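Local coordinates for putative iron-uptake ABC transport system,periplasmic iron-binding protein (PDB 1Y4T) that binds ferric iron and, judged by its family, probably delivers it in the periplasm to an ABC transporter for uptake into the cell, at residues Trp96-Lys101 with Ile233-Ile238; Leu147-Ile152 with Lys306-Ile311. One frame throughout, in Å; residues are numbered along the deposited sequence.

Interaction 1. Residues Trp96-Lys101 with Ile233-Ile238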
loop_
_atom_site.group_PDB
_atom_site.type_symbol
_atom_site.label_atom_id
_atom_site.label_comp_id
_atom_site.label_asym_id
_atom_site.label_seq_id
_atom_site.Cartn_x
_atom_site.Cartn_y
_atom_site.Cartn_z
ATOM N N TRP A 96 -10.065 12.025 2.528
ATOM C CA TRP A 96 -8.817 11.243 2.642
ATOM C C TRP A 96 -7.705 11.886 1.817
ATOM O O TRP A 96 -7.988 12.591 0.848
ATOM C CB TRP A 96 -9.010 9.774 2.219
ATOM C CG TRP A 96 -9.587 9.594 0.831
ATOM C CD1 TRP A 96 -10.895 9.364 0.521
ATOM C CD2 TRP A 96 -8.886 9.646 -0.418
ATOM N NE1 TRP A 96 -11.053 9.256 -0.839
ATOM C CE2 TRP A 96 -9.840 9.454 -1.444
ATOM C CE3 TRP A 96 -7.552 9.844 -0.777
ATOM C CZ2 TRP A 96 -9.497 9.443 -2.810
ATOM C CZ3 TRP A 96 -7.216 9.824 -2.136
ATOM C CH2 TRP A 96 -8.190 9.629 -3.131
ATOM N N PHE A 97 -6.457 11.593 2.188
ATOM C CA PHE A 97 -5.265 12.243 1.658
ATOM C C PHE A 97 -4.088 11.289 1.659
ATOM O O PHE A 97 -3.791 10.703 2.705
ATOM C CB PHE A 97 -4.922 13.461 2.531
ATOM C CG PHE A 97 -6.054 14.461 2.649
ATOM C CD1 PHE A 97 -7.069 14.257 3.567
ATOM C CD2 PHE A 97 -6.123 15.565 1.821
ATOM C CE1 PHE A 97 -8.121 15.158 3.695
ATOM C CE2 PHE A 97 -7.191 16.473 1.930
ATOM C CZ PHE A 97 -8.186 16.260 2.865
ATOM N N ALA A 98 -3.400 11.146 0.515
ATOM C CA ALA A 98 -2.183 10.331 0.453
ATOM C C ALA A 98 -1.050 10.928 1.282
ATOM O O ALA A 98 -0.843 12.147 1.304
ATOM C CB ALA A 98 -1.712 10.118 -1.012
ATOM N N ILE A 99 -0.315 10.065 1.955
ATOM C CA ILE A 99 0.926 10.452 2.613
ATOM C C ILE A 99 2.146 9.857 1.916
ATOM O O ILE A 99 3.257 10.383 2.048
ATOM C CB ILE A 99 0.918 10.060 4.097
ATOM C CG1 ILE A 99 0.892 8.540 4.268
ATOM C CG2 ILE A 99 -0.206 10.796 4.836
ATOM C CD1 ILE A 99 1.319 8.058 5.667
ATOM N N THR A 100 1.950 8.750 1.204
ATOM C CA THR A 100 2.988 8.144 0.380
ATOM C C THR A 100 2.412 7.433 -0.833
ATOM O O THR A 100 1.203 7.165 -0.946
ATOM C CB THR A 100 3.823 7.070 1.122
ATOM O OG1 THR A 100 2.976 5.955 1.410
ATOM C CG2 THR A 100 4.425 7.536 2.474
ATOM N N LYS A 101 3.322 7.096 -1.723
ATOM C CA LYS A 101 3.059 6.181 -2.815
ATOM C C LYS A 101 3.857 4.901 -2.691
ATOM O O LYS A 101 4.941 4.900 -2.132
ATOM C CB LYS A 101 3.527 6.813 -4.093
ATOM C CG LYS A 101 2.578 6.718 -5.133
ATOM C CD LYS A 101 1.951 8.076 -5.322
ATOM C CE LYS A 101 1.854 8.400 -6.808
ATOM N NZ LYS A 101 3.176 8.527 -7.504
ATOM N N ILE A 233 0.032 1.671 -8.882
ATOM C CA ILE A 233 0.350 2.489 -7.720
ATOM C C ILE A 233 -0.805 2.428 -6.719
ATOM O O ILE A 233 -1.986 2.442 -7.086
ATOM C CB ILE A 233 0.653 3.952 -8.143
ATOM C CG1 ILE A 233 2.041 4.052 -8.783
ATOM C CG2 ILE A 233 0.614 4.910 -6.998
ATOM C CD1 ILE A 233 2.088 3.470 -10.126
ATOM N N ASN A 234 -0.438 2.341 -5.453
ATOM C CA ASN A 234 -1.347 2.446 -4.331
ATOM C C ASN A 234 -0.767 3.489 -3.387
ATOM O O ASN A 234 0.355 3.920 -3.581
ATOM C CB ASN A 234 -1.483 1.093 -3.613
ATOM C CG ASN A 234 -2.802 0.945 -2.858
ATOM O OD1 ASN A 234 -3.475 1.921 -2.552
ATOM N ND2 ASN A 234 -3.147 -0.290 -2.518
ATOM N N ILE A 235 -1.546 3.930 -2.416
ATOM C CA ILE A 235 -1.102 4.933 -1.466
ATOM C C ILE A 235 -1.237 4.428 -0.035
ATOM O O ILE A 235 -2.062 3.585 0.250
ATOM C CB ILE A 235 -1.912 6.251 -1.615
ATOM C CG1 ILE A 235 -3.423 6.028 -1.443
ATOM C CG2 ILE A 235 -1.630 6.926 -2.910
ATOM C CD1 ILE A 235 -4.093 7.215 -0.920
ATOM N N SER A 236 -0.416 4.959 0.856
ATOM C CA SER A 236 -0.719 4.983 2.267
ATOM C C SER A 236 -1.384 6.349 2.432
ATOM O O SER A 236 -0.950 7.317 1.804
ATOM C CB SER A 236 0.581 4.909 3.084
ATOM O OG SER A 236 0.322 4.985 4.465
ATOM N N GLY A 237 -2.418 6.435 3.250
ATOM C CA GLY A 237 -3.157 7.678 3.403
ATOM C C GLY A 237 -3.786 7.892 4.770
ATOM O O GLY A 237 -3.792 7.001 5.614
ATOM N N ILE A 238 -4.380 9.070 4.947
ATOM C CA ILE A 238 -4.813 9.548 6.252
ATOM C C ILE A 238 -6.139 10.308 6.149
ATOM O O ILE A 238 -6.424 10.932 5.144
ATOM C CB ILE A 238 -3.713 10.422 6.898
ATOM C CG1 ILE A 238 -4.026 10.700 8.358
ATOM C CG2 ILE A 238 -3.473 11.752 6.138
ATOM C CD1 ILE A 238 -2.780 11.091 9.137
#
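I238, I235 and S236 give up the most surface where strand 233-241 pairs antiparallel with the start of strand 97-109. I238 lies opposite F97 in a hydrogen-bonded pair: its N donates to F97 O at 2.8 Å, and its O takes a weaker, more bent bond from F97 N while also lying at the edge of the F97 ring, in the ring plane. The CG2 branch of I238 packs on I99 CG2 at 3.6 Å, the two side chains crossing at about a right angle. It can do so because CG1 is turned anti to the backbone N (chi1 -169°), which leaves CG2 between N and the carbonyl carbon. Helix 247-257 adds M254 and F253 to this patch.

S236 marks the irregularity of the ladder. Its O accepts from two consecutive amides, I99 N at 2.8 Å and T100 N at 3.3 Å, both nearly straight and both arriving from the same face of the carbonyl plane. S236 N returns a bond to T100 O, but from well above that carbonyl's plane. On the side-chain side, S236 CB sits 3.1 Å from T100 OG1, while S236 OG, near I99 CD1, is hydrogen-bonded to T58 O and R10; T100 OG1 is bonded to E272.

I235 brings CG2 to 3.7 Å from A98 CB, with CD1 of the same residue almost as near, so both branches close over the small methyl; I61 of helix 61-69 also packs on I235. Two residues, I99 and T100, facing the single S236 make a classic beta bulge, here where strand 97-109 turns a corner at I99 in the branched mixed sheet of a periplasmic binding protein, with the side chain of S236 about 8 Å from the bound iron.

Interaction 2. Residues Leu147-Ile152 with Lys306-Ile311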
loop_
_atom_site.group_PDB
_atom_site.type_symbol
_atom_site.label_atom_id
_atom_site.label_comp_id
_atom_site.label_asym_id
_atom_site.label_seq_id
_atom_site.Cartn_x
_atom_site.Cartn_y
_atom_site.Cartn_z
ATOM N N LEU A 147 -5.200 -4.357 -5.958
ATOM C CA LEU A 147 -4.562 -4.704 -7.211
ATOM C C LEU A 147 -5.622 -5.293 -8.157
ATOM O O LEU A 147 -5.675 -4.932 -9.314
ATOM C CB LEU A 147 -3.439 -5.723 -7.000
ATOM C CG LEU A 147 -2.772 -6.254 -8.263
ATOM C CD1 LEU A 147 -2.193 -5.111 -9.094
ATOM C CD2 LEU A 147 -1.688 -7.220 -7.894
ATOM N N LEU A 148 -6.461 -6.184 -7.642
ATOM C CA LEU A 148 -7.499 -6.810 -8.478
ATOM C C LEU A 148 -8.509 -5.763 -8.894
ATOM O O LEU A 148 -8.958 -5.763 -10.033
ATOM C CB LEU A 148 -8.190 -7.962 -7.752
ATOM C CG LEU A 148 -8.687 -9.145 -8.608
ATOM C CD1 LEU A 148 -9.842 -9.862 -7.931
ATOM C CD2 LEU A 148 -9.015 -8.854 -10.038
ATOM N N ALA A 149 -8.816 -4.829 -7.998
ATOM C CA ALA A 149 -9.698 -3.722 -8.321
ATOM C C ALA A 149 -9.161 -2.948 -9.529
ATOM O O ALA A 149 -9.929 -2.530 -10.408
ATOM C CB ALA A 149 -9.896 -2.799 -7.121
ATOM N N SER A 150 -7.840 -2.754 -9.580
ATOM C CA SER A 150 -7.229 -2.019 -10.687
ATOM C C SER A 150 -7.272 -2.783 -12.010
ATOM O O SER A 150 -7.403 -2.166 -13.061
ATOM C CB SER A 150 -5.783 -1.598 -10.373
ATOM O OG SER A 150 -4.872 -2.666 -10.490
ATOM N N ILE A 151 -7.157 -4.105 -11.933
ATOM C CA ILE A 151 -7.282 -4.955 -13.090
ATOM C C ILE A 151 -8.713 -4.915 -13.624
ATOM O O ILE A 151 -8.901 -4.907 -14.835
ATOM C CB ILE A 151 -6.767 -6.387 -12.798
ATOM C CG1 ILE A 151 -5.231 -6.365 -12.678
ATOM C CG2 ILE A 151 -7.187 -7.352 -13.913
ATOM C CD1 ILE A 151 -4.656 -7.608 -12.075
ATOM N N ILE A 152 -9.713 -4.865 -12.736
ATOM C CA ILE A 152 -11.110 -4.693 -13.169
ATOM C C ILE A 152 -11.305 -3.323 -13.829
ATOM O O ILE A 152 -11.942 -3.219 -14.875
ATOM C CB ILE A 152 -12.092 -4.853 -11.992
ATOM C CG1 ILE A 152 -12.055 -6.276 -11.417
ATOM C CG2 ILE A 152 -13.556 -4.521 -12.439
ATOM C CD1 ILE A 152 -12.678 -6.365 -10.041
ATOM N N LYS A 306 -15.610 -3.951 -4.365
ATOM C CA LYS A 306 -16.598 -5.019 -4.146
ATOM C C LYS A 306 -16.445 -6.144 -5.152
ATOM O O LYS A 306 -16.456 -7.318 -4.777
ATOM C CB LYS A 306 -18.013 -4.450 -4.260
ATOM C CG LYS A 306 -19.145 -5.469 -4.183
ATOM C CD LYS A 306 -20.419 -4.941 -4.843
ATOM C CE LYS A 306 -20.803 -3.567 -4.291
ATOM N NZ LYS A 306 -20.127 -2.446 -5.015
ATOM N N GLU A 307 -16.337 -5.787 -6.434
ATOM C CA GLU A 307 -16.205 -6.785 -7.490
ATOM C C GLU A 307 -14.926 -7.578 -7.339
ATOM O O GLU A 307 -14.883 -8.742 -7.712
ATOM C CB GLU A 307 -16.246 -6.146 -8.872
ATOM C CG GLU A 307 -17.640 -5.789 -9.336
ATOM C CD GLU A 307 -18.534 -7.010 -9.474
ATOM O OE1 GLU A 307 -18.195 -7.902 -10.294
ATOM O OE2 GLU A 307 -19.549 -7.070 -8.729
ATOM N N ALA A 308 -13.893 -6.931 -6.791
ATOM C CA ALA A 308 -12.629 -7.601 -6.493
ATOM C C ALA A 308 -12.808 -8.711 -5.457
ATOM O O ALA A 308 -12.387 -9.843 -5.672
ATOM C CB ALA A 308 -11.572 -6.580 -6.009
ATOM N N VAL A 309 -13.430 -8.382 -4.334
ATOM C CA VAL A 309 -13.670 -9.358 -3.270
ATOM C C VAL A 309 -14.571 -10.492 -3.812
ATOM O O VAL A 309 -14.313 -11.682 -3.599
ATOM C CB VAL A 309 -14.293 -8.710 -2.030
ATOM C CG1 VAL A 309 -14.509 -9.755 -0.931
ATOM C CG2 VAL A 309 -13.427 -7.546 -1.503
ATOM N N LYS A 310 -15.597 -10.101 -4.563
ATOM C CA LYS A 310 -16.494 -11.056 -5.234
ATOM C C LYS A 310 -15.727 -12.068 -6.063
ATOM O O LYS A 310 -15.891 -13.261 -5.865
ATOM C CB LYS A 310 -17.512 -10.310 -6.101
ATOM C CG LYS A 310 -18.393 -11.186 -7.036
ATOM C CD LYS A 310 -19.278 -10.286 -7.931
ATOM C CE LYS A 310 -20.062 -11.041 -8.968
ATOM N NZ LYS A 310 -19.216 -11.680 -10.032
ATOM N N ILE A 311 -14.876 -11.589 -6.971
ATOM C CA ILE A 311 -14.101 -12.448 -7.865
ATOM C C ILE A 311 -13.181 -13.399 -7.111
ATOM O O ILE A 311 -13.134 -14.589 -7.393
ATOM C CB ILE A 311 -13.259 -11.593 -8.850
ATOM C CG1 ILE A 311 -14.153 -10.996 -9.921
ATOM C CG2 ILE A 311 -12.193 -12.442 -9.519
ATOM C CD1 ILE A 311 -13.479 -9.968 -10.871
#
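A308 sits at the centre of this helix crossing, its methyl lodged beside the backbone of the other helix, CB 3.8 Å from A149 N and 4.0 Å from L148 CB. The axes of 147-152 and 306-311 approach to 8.3 Å, consistent with alanines at the point of crossing. L148 and I152, one turn apart, both reach I311. L148 runs obliquely across it: its CD1 branch meets I311 CG2 at 3.8 Å and also rests against A308 O. I152 meets it tip to tip, CD1 to CD1, again at 3.8 Å. That same I152 CD1 lies over the peptide between E307 and A308, 3.5 Å from A308 N, and touches E307 CB. With I152 CG1 beside its own backbone N (chi1 -64°), the branch extends to this helix turn.

The N-to-C directions differ by 107°, so the segments 147-152 and 306-311, on helices 142-155 and 305-315, cross steeply and touch over a short patch, an apolar helix-helix packing with no hydrogen bond between the two segments. Helix 305-315, near the C-terminus, thereby rests on the helix that carries the iron ligand Y143 at its start.

Further out, A160 of helix 157-170 packs on L148, I152 and I311 together. I301 of helix 298-302 lies against A149 and S150, and S150 OG donates to L147 O at 2.7 Å within its own helix. Beyond the apolar patch, K310 NZ forms a salt bridge with E314 and a long one, 3.9 Å, with E307 OE1.

Overall arrangement
Both contacts are buried, yet the centre of interaction 1 is about 8 Å, and that of interaction 2 about 15 Å, from the centre of the chain, with their own centres 19 Å apart and their nearest atoms about 6 Å apart without touching. Interaction 1 joins two strands of the sheet chiefly through backbone hydrogen bonds, supplemented by apolar branches and polar side chains that bond onward to other parts of the fold. Interaction 2 joins two helices by hydrocarbon packing, with charged groups at its outer margin. No helix or strand is common to both. Their segments alternate along the chain; the side chain of N234 is about 5 Å from that of the iron ligand Y143, that of L148 about 10 Å.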